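Beta-lactamase (Burkholderia cenocepacia, PDB 5E2G) probably hydrolyses beta-lactam rings as a class C serine beta-lactamase and may act as a D-alanine carboxypeptidase. Local coordinates at residues V43-T48 and Q199-D204; L91-G96 and G128-L133; A249-H254 and L303-A308; A283-K288 and V342-R347. One frame throughout, in Å; residues are numbered along the deposited sequence.

Contact 1. Residues V43-T48 and Q199-D204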
loop_
_atom_site.group_PDB
_atom_site.type_symbol
_atom_site.label_atom_id
_atom_site.label_comp_id
_atom_site.label_asym_id
_atom_site.label_seq_id
_atom_site.Cartn_x
_atom_site.Cartn_y
_atom_site.Cartn_z
ATOM N N VAL A 43 -14.474 16.788 7.693
ATOM C CA VAL A 43 -13.637 17.969 7.507
ATOM C C VAL A 43 -12.159 17.593 7.433
ATOM O O VAL A 43 -11.715 16.597 8.015
ATOM C CB VAL A 43 -13.872 19.004 8.633
ATOM C CG1 VAL A 43 -15.241 19.666 8.468
ATOM C CG2 VAL A 43 -13.766 18.341 10.003
HETATM N N MSE A 44 -11.394 18.430 6.727
HETATM C CA MSE A 44 -9.968 18.233 6.471
HETATM C C MSE A 44 -9.083 18.594 7.646
HETATM O O MSE A 44 -7.984 18.049 7.787
HETATM C CB MSE A 44 -9.517 19.082 5.282
HETATM C CG MSE A 44 -10.171 18.762 3.963
HETATM SE SE MSE A 44 -9.456 19.890 2.542
HETATM C CE MSE A 44 -7.576 19.871 3.041
ATOM N N SER A 45 -9.549 19.541 8.461
ATOM C CA SER A 45 -8.732 20.138 9.513
ATOM C C SER A 45 -9.633 20.752 10.574
ATOM O O SER A 45 -10.478 21.592 10.256
ATOM C CB SER A 45 -7.798 21.205 8.936
ATOM O OG SER A 45 -7.157 21.933 9.967
ATOM N N LYS A 46 -9.431 20.350 11.832
ATOM C CA LYS A 46 -10.245 20.845 12.940
ATOM C C LYS A 46 -10.043 22.329 13.189
ATOM O O LYS A 46 -10.917 22.977 13.775
ATOM C CB LYS A 46 -9.924 20.083 14.224
ATOM C CG LYS A 46 -10.732 18.824 14.470
ATOM C CD LYS A 46 -10.293 18.203 15.783
ATOM C CE LYS A 46 -11.081 16.959 16.111
ATOM N NZ LYS A 46 -10.732 16.436 17.462
ATOM N N GLN A 47 -8.909 22.879 12.777
ATOM C CA GLN A 47 -8.655 24.291 13.018
ATOM C C GLN A 47 -9.292 25.164 11.950
ATOM O O GLN A 47 -9.735 26.280 12.248
ATOM C CB GLN A 47 -7.151 24.546 13.095
ATOM C CG GLN A 47 -6.769 25.995 13.291
ATOM C CD GLN A 47 -6.318 26.652 11.998
ATOM O OE1 GLN A 47 -5.527 26.081 11.247
ATOM N NE2 GLN A 47 -6.822 27.857 11.732
ATOM N N THR A 48 -9.375 24.669 10.715
ATOM C CA THR A 48 -9.950 25.425 9.611
ATOM C C THR A 48 -11.311 24.918 9.158
ATOM O O THR A 48 -11.946 25.576 8.327
ATOM C CB THR A 48 -9.010 25.418 8.401
ATOM O OG1 THR A 48 -9.308 24.285 7.575
ATOM C CG2 THR A 48 -7.567 25.335 8.856
ATOM N N GLN A 199 -5.195 17.558 7.378
ATOM C CA GLN A 199 -4.429 17.476 8.613
ATOM C C GLN A 199 -4.704 16.139 9.286
ATOM O O GLN A 199 -5.863 15.749 9.454
ATOM C CB GLN A 199 -4.777 18.628 9.557
ATOM C CG GLN A 199 -4.135 18.520 10.941
ATOM C CD GLN A 199 -2.663 18.910 10.967
ATOM O OE1 GLN A 199 -1.807 18.113 11.347
ATOM N NE2 GLN A 199 -2.369 20.152 10.585
ATOM N N GLY A 200 -3.640 15.433 9.649
ATOM C CA GLY A 200 -3.791 14.228 10.428
ATOM C C GLY A 200 -3.936 14.524 11.903
ATOM O O GLY A 200 -3.618 15.613 12.379
ATOM N N TYR A 201 -4.447 13.540 12.636
ATOM C CA TYR A 201 -4.671 13.700 14.062
ATOM C C TYR A 201 -4.323 12.411 14.777
ATOM O O TYR A 201 -4.805 11.337 14.404
ATOM C CB TYR A 201 -6.117 14.111 14.338
ATOM C CG TYR A 201 -6.398 15.489 13.796
ATOM C CD1 TYR A 201 -7.010 15.666 12.561
ATOM C CD2 TYR A 201 -6.007 16.618 14.500
ATOM C CE1 TYR A 201 -7.245 16.933 12.054
ATOM C CE2 TYR A 201 -6.237 17.885 14.006
ATOM C CZ TYR A 201 -6.854 18.041 12.784
ATOM O OH TYR A 201 -7.077 19.309 12.294
ATOM N N THR A 202 -3.474 12.524 15.791
ATOM C CA THR A 202 -3.070 11.367 16.566
ATOM C C THR A 202 -4.266 10.821 17.340
ATOM O O THR A 202 -5.366 11.374 17.310
ATOM C CB THR A 202 -1.930 11.740 17.506
ATOM O OG1 THR A 202 -2.381 12.752 18.410
ATOM C CG2 THR A 202 -0.773 12.294 16.716
ATOM N N LYS A 203 -4.047 9.702 18.036
ATOM C CA LYS A 203 -5.114 9.113 18.838
ATOM C C LYS A 203 -5.567 10.046 19.955
ATOM O O LYS A 203 -6.701 9.927 20.432
ATOM C CB LYS A 203 -4.661 7.778 19.427
ATOM C CG LYS A 203 -4.111 6.790 18.421
ATOM C CD LYS A 203 -3.630 5.526 19.121
ATOM C CE LYS A 203 -3.431 4.373 18.151
ATOM N NZ LYS A 203 -2.391 4.672 17.125
ATOM N N ASP A 204 -4.703 10.966 20.386
ATOM C CA ASP A 204 -5.093 11.962 21.375
ATOM C C ASP A 204 -5.963 13.052 20.776
ATOM O O ASP A 204 -6.787 13.642 21.484
ATOM C CB ASP A 204 -3.860 12.615 21.996
ATOM C CG ASP A 204 -3.051 11.658 22.831
ATOM O OD1 ASP A 204 -3.237 10.430 22.670
ATOM O OD2 ASP A 204 -2.218 12.134 23.637
#
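The loop Val43-Thr48 meets residues Gln199-Asp204 through one direct backbone bond, with Ser45 CA and Gln199 CA the closest such pair at 5.1 Å. In that bond Gln199 N gives its hydrogen to Met44 O over 2.9 Å. Tyr201 makes the second tie. Its CG stands anti to its own carbonyl carbon (chi1 -66°), which sends the ring across to the loop, and its OH sits 2.6 Å from Lys46 N, the donor of a short hydrogen bond. The same oxygen, Tyr201 OH, lies 3.3 Å from Ser45 CA, so the hydroxyl sits against the Ser45-Lys46 backbone. Round the ring, Ser45 CA and Met44 O lie at the edge, while the extended chain of Lys46 passes over one face with CD above it; its NZ is far enough out that any cation-pi attraction is at most weak. Ser45 CB packs on Gln199 CB at 4.0 Å. The contact ties the loop that follows edge strand 35-42 of the main antiparallel sheet to the small two-stranded sheet 200-201/207-208, and Asn339 adds weak hydrogen bonds to Met44 O and Gln199 O. Two N-H bonds, one to a backbone carbonyl and one to the hydroxyl of a buried tyrosine, thus supply the directional part of the contact, and the tyrosine ring and the methylenes of Ser45, Lys46 and Gln199 pack around them.

Contact 2. Residues L91-G96 and G128-L133; sequences LPELQG and GLIRYL
Leu91 and Leu94 interlock with Ile130 and Leu133, and the packing is mainly apolar; no hydrogen bond crosses between the two segments. The tightest methyl contact is Leu91 CD1 against Ile130 CD1 at 3.6 Å, and Leu91 CD2 lies on that same isoleucine methyl, so the leucine fork straddles it. Leu91 CD1 also touches Leu133 CD1 at 3.8 Å, the two side chains crossing at about a right angle. Leu94 brings both branches down on Leu133, CD1 being 3.7 Å from Leu133 CB. Toward the solvent side, Glu93 CD lies 4.2 Å from Ile130 CG2, the branch that stands anti to the backbone N.

Backbone bonds within each segment set the spacing of these side chains. A 3-10 turn at 92-94, with Leu94 N bonded to Leu91 O, puts Leu91 and Leu94 on one side, while helix 126-135 presents Ile130 and Leu133. The contact joins the segment after helix 87-90 to that helix in the mostly helical part of this beta-lactamase fold, beside helix 150-164, whose Met155, Trp158 and Leu159 back Leu91. Phe99 touches both Leu94 and Leu133. With mostly aliphatic groups at its centre, the contact owes its cohesion to shape and burial.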
loop_
_atom_site.group_PDB
_atom_site.type_symbol
_atom_site.label_atom_id
_atom_site.label_comp_id
_atom_site.label_asym_id
_atom_site.label_seq_id
_atom_site.Cartn_x
_atom_site.Cartn_y
_atom_site.Cartn_z
ATOM N N LEU A 91 24.010 -2.465 -5.221
ATOM C CA LEU A 91 24.892 -1.837 -4.240
ATOM C C LEU A 91 26.135 -2.703 -4.146
ATOM O O LEU A 91 26.213 -3.604 -3.302
ATOM C CB LEU A 91 24.217 -1.698 -2.876
ATOM C CG LEU A 91 22.992 -0.793 -2.822
ATOM C CD1 LEU A 91 22.432 -0.775 -1.406
ATOM C CD2 LEU A 91 23.324 0.617 -3.318
ATOM N N PRO A 92 27.134 -2.465 -4.988
ATOM C CA PRO A 92 28.278 -3.384 -5.055
ATOM C C PRO A 92 29.061 -3.504 -3.760
ATOM O O PRO A 92 29.695 -4.539 -3.530
ATOM C CB PRO A 92 29.138 -2.776 -6.170
ATOM C CG PRO A 92 28.196 -1.964 -6.978
ATOM C CD PRO A 92 27.202 -1.415 -6.012
ATOM N N GLU A 93 29.052 -2.469 -2.916
ATOM C CA GLU A 93 29.787 -2.533 -1.656
ATOM C C GLU A 93 29.287 -3.673 -0.776
ATOM O O GLU A 93 30.080 -4.337 -0.097
ATOM C CB GLU A 93 29.668 -1.204 -0.909
ATOM C CG GLU A 93 30.144 0.017 -1.678
ATOM C CD GLU A 93 30.704 1.092 -0.756
ATOM O OE1 GLU A 93 31.368 0.723 0.238
ATOM O OE2 GLU A 93 30.478 2.296 -1.013
ATOM N N LEU A 94 27.971 -3.909 -0.774
ATOM C CA LEU A 94 27.349 -4.911 0.081
ATOM C C LEU A 94 27.660 -6.332 -0.343
ATOM O O LEU A 94 27.286 -7.263 0.376
ATOM C CB LEU A 94 25.838 -4.721 0.104
ATOM C CG LEU A 94 25.348 -3.356 0.572
ATOM C CD1 LEU A 94 23.820 -3.326 0.657
ATOM C CD2 LEU A 94 25.987 -3.009 1.907
ATOM N N GLN A 95 28.301 -6.528 -1.490
ATOM C CA GLN A 95 28.729 -7.865 -1.869
ATOM C C GLN A 95 29.671 -8.410 -0.807
ATOM O O GLN A 95 30.671 -7.773 -0.462
ATOM C CB GLN A 95 29.411 -7.837 -3.232
ATOM C CG GLN A 95 28.517 -7.330 -4.343
ATOM C CD GLN A 95 29.274 -7.085 -5.627
ATOM O OE1 GLN A 95 30.464 -7.380 -5.721
ATOM N NE2 GLN A 95 28.588 -6.540 -6.623
ATOM N N GLY A 96 29.333 -9.583 -0.274
ATOM C CA GLY A 96 30.001 -10.138 0.882
ATOM C C GLY A 96 29.303 -9.868 2.196
ATOM O O GLY A 96 29.687 -10.452 3.218
ATOM N N GLY A 128 25.736 6.738 4.880
ATOM C CA GLY A 128 25.374 6.148 6.159
ATOM C C GLY A 128 24.386 5.005 6.022
ATOM O O GLY A 128 24.432 4.037 6.787
ATOM N N LEU A 129 23.468 5.111 5.059
ATOM C CA LEU A 129 22.603 3.985 4.719
ATOM C C LEU A 129 23.429 2.762 4.339
ATOM O O LEU A 129 23.225 1.666 4.876
ATOM C CB LEU A 129 21.663 4.374 3.577
ATOM C CG LEU A 129 20.892 3.218 2.937
ATOM C CD1 LEU A 129 19.990 2.576 3.963
ATOM C CD2 LEU A 129 20.098 3.679 1.721
ATOM N N ILE A 130 24.368 2.935 3.405
ATOM C CA ILE A 130 25.279 1.852 3.058
ATOM C C ILE A 130 26.019 1.373 4.294
ATOM O O ILE A 130 26.259 0.172 4.467
ATOM C CB ILE A 130 26.251 2.308 1.960
ATOM C CG1 ILE A 130 25.479 2.687 0.696
ATOM C CG2 ILE A 130 27.265 1.220 1.674
ATOM C CD1 ILE A 130 24.769 1.533 0.042
ATOM N N ARG A 131 26.382 2.303 5.182
ATOM C CA ARG A 131 26.978 1.904 6.451
ATOM C C ARG A 131 26.020 1.036 7.252
ATOM O O ARG A 131 26.430 0.024 7.835
ATOM C CB ARG A 131 27.393 3.131 7.262
ATOM C CG ARG A 131 28.666 3.802 6.767
ATOM C CD ARG A 131 29.241 4.784 7.800
ATOM N NE ARG A 131 29.230 6.176 7.336
ATOM C CZ ARG A 131 28.371 7.100 7.760
ATOM N NH1 ARG A 131 27.451 6.787 8.667
ATOM N NH2 ARG A 131 28.437 8.335 7.282
ATOM N N TYR A 132 24.736 1.404 7.286
ATOM C CA TYR A 132 23.781 0.613 8.054
ATOM C C TYR A 132 23.579 -0.766 7.439
ATOM O O TYR A 132 23.549 -1.774 8.156
ATOM C CB TYR A 132 22.442 1.328 8.174
ATOM C CG TYR A 132 21.386 0.376 8.668
ATOM C CD1 TYR A 132 21.516 -0.254 9.908
ATOM C CD2 TYR A 132 20.277 0.070 7.887
ATOM C CE1 TYR A 132 20.564 -1.151 10.362
ATOM C CE2 TYR A 132 19.313 -0.825 8.333
ATOM C CZ TYR A 132 19.460 -1.434 9.569
ATOM O OH TYR A 132 18.499 -2.323 10.008
ATOM N N LEU A 133 23.421 -0.835 6.118
ATOM C CA LEU A 133 23.201 -2.128 5.482
ATOM C C LEU A 133 24.407 -3.045 5.639
ATOM O O LEU A 133 24.248 -4.269 5.747
ATOM C CB LEU A 133 22.869 -1.933 4.006
ATOM C CG LEU A 133 21.586 -1.156 3.739
ATOM C CD1 LEU A 133 21.475 -0.782 2.274
ATOM C CD2 LEU A 133 20.393 -1.980 4.169
#

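Contact 3. Residues A249-H254 and L303-A308; sequences AIERTH and LAPNPA
Pro305 packs against the last turn of helix 244-252, the CB-CG edge of its ring pointing at Glu251 O and its CB meeting His254 CB. This is a helix-end to loop contact of the beta-lactamase fold: Leu303-Ala308 lies in the loop joining strand 294-303 to strand 309-316, which are not neighbours in the sheet, and the helix leads into strand 256-260 of the same sheet.

The tight part is centred on the proline. Pro305 CG comes to 3.1 Å from Glu251 O, a close carbon-to-oxygen van der Waals approach; the same oxygen accepts from His254 N at the helix end. Glu251 CG lies 3.7 Å from Pro305 CB, the extended glutamate chain crossing the proline at about a right angle, and Pro305 CB rests 3.8 Å from His254 CB. The imidazole itself turns away from the loop: its CG is anti to the carbonyl carbon (chi1 -55°), and the ring reaches inward, where NE2 bonds to Asn236 OD1 and Trp269 stacks with it edge-to-face. His254 therefore offers its CB to the proline while its polar end is held on the inner side.

The outer, exposed side is looser. Arg252 CA lies near Pro305 CG, beside the Glu251 carbonyl, and its side chain leads off along helix 64-77. Beyond Pro305 the loop is tightened by an Asx turn, Asn306 OD1 accepting from Ala308 N. At the carboxylate end of Glu251 a single water bridges the segments, donating to Glu251 OE2 at 2.6 Å and to Pro305 O at 3.2 Å.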
loop_
_atom_site.group_PDB
_atom_site.type_symbol
_atom_site.label_atom_id
_atom_site.label_comp_id
_atom_site.label_asym_id
_atom_site.label_seq_id
_atom_site.Cartn_x
_atom_site.Cartn_y
_atom_site.Cartn_z
ATOM N N ALA A 249 2.423 -5.715 -15.587
ATOM C CA ALA A 249 3.153 -5.430 -14.357
ATOM C C ALA A 249 2.214 -5.379 -13.165
ATOM O O ALA A 249 2.517 -5.936 -12.104
ATOM C CB ALA A 249 3.914 -4.114 -14.487
ATOM N N ILE A 250 1.060 -4.731 -13.326
ATOM C CA ILE A 250 0.115 -4.601 -12.222
ATOM C C ILE A 250 -0.427 -5.964 -11.819
ATOM O O ILE A 250 -0.497 -6.295 -10.630
ATOM C CB ILE A 250 -1.019 -3.635 -12.598
ATOM C CG1 ILE A 250 -0.513 -2.195 -12.599
ATOM C CG2 ILE A 250 -2.179 -3.780 -11.631
ATOM C CD1 ILE A 250 -1.507 -1.214 -13.173
ATOM N N GLU A 251 -0.825 -6.776 -12.799
ATOM C CA GLU A 251 -1.391 -8.076 -12.454
ATOM C C GLU A 251 -0.360 -8.949 -11.746
ATOM O O GLU A 251 -0.692 -9.668 -10.797
ATOM C CB GLU A 251 -1.935 -8.784 -13.697
ATOM C CG GLU A 251 -2.819 -9.967 -13.330
ATOM C CD GLU A 251 -3.393 -10.709 -14.529
ATOM O OE1 GLU A 251 -2.969 -10.429 -15.672
ATOM O OE2 GLU A 251 -4.270 -11.578 -14.325
ATOM N N ARG A 252 0.905 -8.856 -12.157
ATOM C CA ARG A 252 1.951 -9.695 -11.593
ATOM C C ARG A 252 2.257 -9.367 -10.135
ATOM O O ARG A 252 2.816 -10.216 -9.437
ATOM C CB ARG A 252 3.206 -9.572 -12.446
ATOM C CG ARG A 252 3.951 -10.865 -12.619
ATOM C CD ARG A 252 4.876 -10.799 -13.816
ATOM N NE ARG A 252 5.996 -11.712 -13.664
ATOM C CZ ARG A 252 6.016 -12.951 -14.137
ATOM N NH1 ARG A 252 7.085 -13.710 -13.941
ATOM N NH2 ARG A 252 4.970 -13.434 -14.804
ATOM N N THR A 253 1.897 -8.174 -9.643
ATOM C CA THR A 253 2.010 -7.926 -8.205
ATOM C C THR A 253 1.011 -8.748 -7.388
ATOM O O THR A 253 1.065 -8.705 -6.152
ATOM C CB THR A 253 1.803 -6.447 -7.871
ATOM O OG1 THR A 253 0.413 -6.130 -7.997
ATOM C CG2 THR A 253 2.628 -5.544 -8.787
ATOM N N HIS A 254 0.095 -9.465 -8.040
ATOM C CA HIS A 254 -0.844 -10.352 -7.363
ATOM C C HIS A 254 -0.337 -11.783 -7.281
ATOM O O HIS A 254 -1.096 -12.673 -6.883
ATOM C CB HIS A 254 -2.205 -10.366 -8.072
ATOM C CG HIS A 254 -2.827 -9.016 -8.256
ATOM N ND1 HIS A 254 -4.039 -8.843 -8.890
ATOM C CD2 HIS A 254 -2.409 -7.779 -7.904
ATOM C CE1 HIS A 254 -4.339 -7.559 -8.923
ATOM N NE2 HIS A 254 -3.365 -6.891 -8.334
ATOM N N LEU A 303 1.830 -18.707 -6.730
ATOM C CA LEU A 303 0.473 -18.672 -7.253
ATOM C C LEU A 303 0.368 -17.657 -8.376
ATOM O O LEU A 303 0.764 -16.498 -8.222
ATOM C CB LEU A 303 -0.513 -18.324 -6.151
ATOM C CG LEU A 303 -0.300 -19.240 -4.967
ATOM C CD1 LEU A 303 -0.985 -18.644 -3.807
ATOM C CD2 LEU A 303 -0.825 -20.631 -5.257
ATOM N N ALA A 304 -0.154 -18.093 -9.510
ATOM C CA ALA A 304 -0.516 -17.136 -10.537
ATOM C C ALA A 304 -1.503 -16.129 -9.954
ATOM O O ALA A 304 -2.308 -16.487 -9.086
ATOM C CB ALA A 304 -1.139 -17.851 -11.732
ATOM N N PRO A 305 -1.444 -14.863 -10.368
ATOM C CA PRO A 305 -2.546 -13.944 -10.063
ATOM C C PRO A 305 -3.883 -14.623 -10.302
ATOM O O PRO A 305 -4.054 -15.367 -11.273
ATOM C CB PRO A 305 -2.301 -12.779 -11.027
ATOM C CG PRO A 305 -0.800 -12.761 -11.176
ATOM C CD PRO A 305 -0.342 -14.196 -11.086
ATOM N N ASN A 306 -4.827 -14.403 -9.396
ATOM C CA ASN A 306 -6.053 -15.187 -9.335
ATOM C C ASN A 306 -7.222 -14.254 -9.070
ATOM O O ASN A 306 -7.285 -13.641 -7.994
ATOM C CB ASN A 306 -5.943 -16.243 -8.236
ATOM C CG ASN A 306 -7.199 -17.083 -8.080
ATOM O OD1 ASN A 306 -8.111 -17.035 -8.898
ATOM N ND2 ASN A 306 -7.239 -17.871 -7.015
ATOM N N PRO A 307 -8.162 -14.117 -10.008
ATOM C CA PRO A 307 -9.265 -13.177 -9.789
ATOM C C PRO A 307 -10.135 -13.547 -8.605
ATOM O O PRO A 307 -10.735 -12.655 -7.992
ATOM C CB PRO A 307 -10.041 -13.243 -11.107
ATOM C CG PRO A 307 -9.769 -14.605 -11.612
ATOM C CD PRO A 307 -8.340 -14.883 -11.249
ATOM N N ALA A 308 -10.215 -14.833 -8.257
ATOM C CA ALA A 308 -11.075 -15.281 -7.167
ATOM C C ALA A 308 -10.397 -15.107 -5.809
ATOM O O ALA A 308 -10.297 -16.061 -5.028
ATOM C CB ALA A 308 -11.480 -16.740 -7.388
HETATM O O HOH W 1 -5.303 -13.927 -13.903
#

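Contact 4. Residues A283-K288 and V342-R347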
loop_
_atom_site.group_PDB
_atom_site.type_symbol
_atom_site.label_atom_id
_atom_site.label_comp_id
_atom_site.label_asym_id
_atom_site.label_seq_id
_atom_site.Cartn_x
_atom_site.Cartn_y
_atom_site.Cartn_z
ATOM N N ALA A 283 -7.832 -12.322 11.339
ATOM C CA ALA A 283 -6.586 -12.968 11.734
ATOM C C ALA A 283 -5.415 -12.482 10.892
ATOM O O ALA A 283 -4.306 -12.296 11.408
ATOM C CB ALA A 283 -6.724 -14.484 11.622
ATOM N N GLY A 284 -5.646 -12.271 9.595
ATOM C CA GLY A 284 -4.589 -11.810 8.713
ATOM C C GLY A 284 -4.207 -10.363 8.926
ATOM O O GLY A 284 -3.063 -9.986 8.673
ATOM N N ASN A 285 -5.138 -9.537 9.402
ATOM C CA ASN A 285 -4.838 -8.141 9.704
ATOM C C ASN A 285 -4.607 -7.904 11.187
ATOM O O ASN A 285 -4.591 -6.751 11.620
ATOM C CB ASN A 285 -5.956 -7.237 9.191
ATOM C CG ASN A 285 -6.075 -7.287 7.689
ATOM O OD1 ASN A 285 -7.011 -7.871 7.143
ATOM N ND2 ASN A 285 -5.107 -6.703 7.005
ATOM N N ALA A 286 -4.412 -8.968 11.961
ATOM C CA ALA A 286 -4.264 -8.857 13.396
ATOM C C ALA A 286 -2.887 -8.297 13.750
ATOM O O ALA A 286 -1.939 -8.414 12.967
ATOM C CB ALA A 286 -4.465 -10.221 14.051
ATOM N N PRO A 287 -2.762 -7.675 14.930
ATOM C CA PRO A 287 -1.456 -7.144 15.363
ATOM C C PRO A 287 -0.325 -8.150 15.298
ATOM O O PRO A 287 0.811 -7.759 15.010
ATOM C CB PRO A 287 -1.725 -6.713 16.810
ATOM C CG PRO A 287 -3.197 -6.458 16.861
ATOM C CD PRO A 287 -3.832 -7.414 15.914
ATOM N N LYS A 288 -0.600 -9.434 15.562
ATOM C CA LYS A 288 0.437 -10.459 15.472
ATOM C C LYS A 288 1.106 -10.463 14.105
ATOM O O LYS A 288 2.316 -10.688 13.997
ATOM C CB LYS A 288 -0.151 -11.840 15.758
ATOM C CG LYS A 288 0.817 -12.987 15.430
ATOM C CD LYS A 288 0.159 -14.364 15.470
ATOM C CE LYS A 288 -0.122 -14.824 16.893
ATOM N NZ LYS A 288 -1.290 -14.147 17.520
ATOM N N VAL A 342 -7.886 4.878 13.077
ATOM C CA VAL A 342 -8.972 3.906 13.049
ATOM C C VAL A 342 -8.359 2.528 13.223
ATOM O O VAL A 342 -7.433 2.177 12.485
ATOM C CB VAL A 342 -9.783 3.964 11.741
ATOM C CG1 VAL A 342 -10.907 2.932 11.773
ATOM C CG2 VAL A 342 -10.331 5.353 11.506
ATOM N N PRO A 343 -8.822 1.720 14.179
ATOM C CA PRO A 343 -8.256 0.383 14.346
ATOM C C PRO A 343 -8.377 -0.411 13.061
ATOM O O PRO A 343 -9.411 -0.389 12.391
ATOM C CB PRO A 343 -9.098 -0.222 15.469
ATOM C CG PRO A 343 -9.576 0.956 16.229
ATOM C CD PRO A 343 -9.836 2.009 15.203
ATOM N N ILE A 344 -7.288 -1.102 12.721
ATOM C CA ILE A 344 -7.219 -1.851 11.471
ATOM C C ILE A 344 -8.414 -2.781 11.323
ATOM O O ILE A 344 -9.069 -2.812 10.276
ATOM C CB ILE A 344 -5.893 -2.622 11.395
ATOM C CG1 ILE A 344 -4.784 -1.659 10.986
ATOM C CG2 ILE A 344 -6.019 -3.792 10.442
ATOM C CD1 ILE A 344 -3.417 -2.194 11.197
ATOM N N GLU A 345 -8.726 -3.546 12.370
ATOM C CA GLU A 345 -9.820 -4.503 12.250
ATOM C C GLU A 345 -11.161 -3.805 12.030
ATOM O O GLU A 345 -12.065 -4.383 11.421
ATOM C CB GLU A 345 -9.868 -5.407 13.483
ATOM C CG GLU A 345 -8.530 -6.093 13.832
ATOM C CD GLU A 345 -8.222 -7.327 12.981
ATOM O OE1 GLU A 345 -8.708 -7.410 11.833
ATOM O OE2 GLU A 345 -7.481 -8.214 13.468
ATOM N N GLU A 346 -11.311 -2.564 12.498
ATOM C CA GLU A 346 -12.550 -1.842 12.233
ATOM C C GLU A 346 -12.637 -1.370 10.785
ATOM O O GLU A 346 -13.737 -1.304 10.222
ATOM C CB GLU A 346 -12.694 -0.660 13.192
ATOM C CG GLU A 346 -13.043 -1.063 14.607
ATOM C CD GLU A 346 -14.358 -1.816 14.688
ATOM O OE1 GLU A 346 -15.284 -1.509 13.910
ATOM O OE2 GLU A 346 -14.464 -2.735 15.524
ATOM N N ARG A 347 -11.507 -1.031 10.164
ATOM C CA ARG A 347 -11.524 -0.797 8.723
ATOM C C ARG A 347 -11.894 -2.077 7.986
ATOM O O ARG A 347 -12.652 -2.051 7.006
ATOM C CB ARG A 347 -10.164 -0.288 8.243
ATOM C CG ARG A 347 -9.447 0.610 9.219
ATOM C CD ARG A 347 -8.024 0.909 8.754
ATOM N NE ARG A 347 -7.206 1.380 9.864
ATOM C CZ ARG A 347 -5.896 1.564 9.802
ATOM N NH1 ARG A 347 -5.249 1.318 8.677
ATOM N NH2 ARG A 347 -5.230 1.984 10.865
#
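Glu345 turns twice to reach the other segment: CG is anti to the carbonyl carbon (chi1 -52°), and a further bend at chi2 (-80°) swings the carboxylate over the Asn285-Ala286 peptide. Its OE2 comes within 3.3 Å of Ala286 CA and 3.7 Å of Ala286 CB, and OE1 lies 3.8 Å from Asn285 CB; none of these is a hydrogen bond. Ile344 works alongside with the branch set anti to the backbone N, CG2 lying 3.5 Å from Asn285 O and 3.7 Å from Asn285 CB.

The start of helix 344-357 meets the junction between helices 278-284 and 287-291. Ala286 is the N-cap residue of helix 287-291, reached from helix 278-284 through Asn285, and Pro343 holds the same position for the C-terminal helix 344-357, which packs on the main antiparallel sheet of the fold. The carboxylate near the beginning of helix 287-291 probably gains some electrostatic benefit from the helix dipole. Asn312 and Thr314 of strand 309-316 touch the Asn285 side chain from the sheet. Behind Ile344, Arg347 grips Val342 O side-on, with NE and NH2 each 2.7 Å from that oxygen, while Ile344 CG1 covers the centre of one guanidinium face.

All four contacts belong to one beta-lactamase chain, at four places that do not touch. Contact 2 is nested in sequence within the loop closed by contact 1, yet their centres lie about 40 Å apart. Contacts 1 and 3 fall on opposite sides of the chain's centre, about 37 Å between centres. Contact 4 is closest to contact 1, nearest atoms about 7 Å apart, and its segments alternate along the chain with those of contact 3, about 24 Å away between centres. In contact 4, Asn285 lies near, without touching, the SxxK-type group of Ser62, Lys65, Tyr148 and Lys313, consistent with the active site of this family. A thiocyanate ion sits about 4 Å from the Leu303 side chain in contact 3.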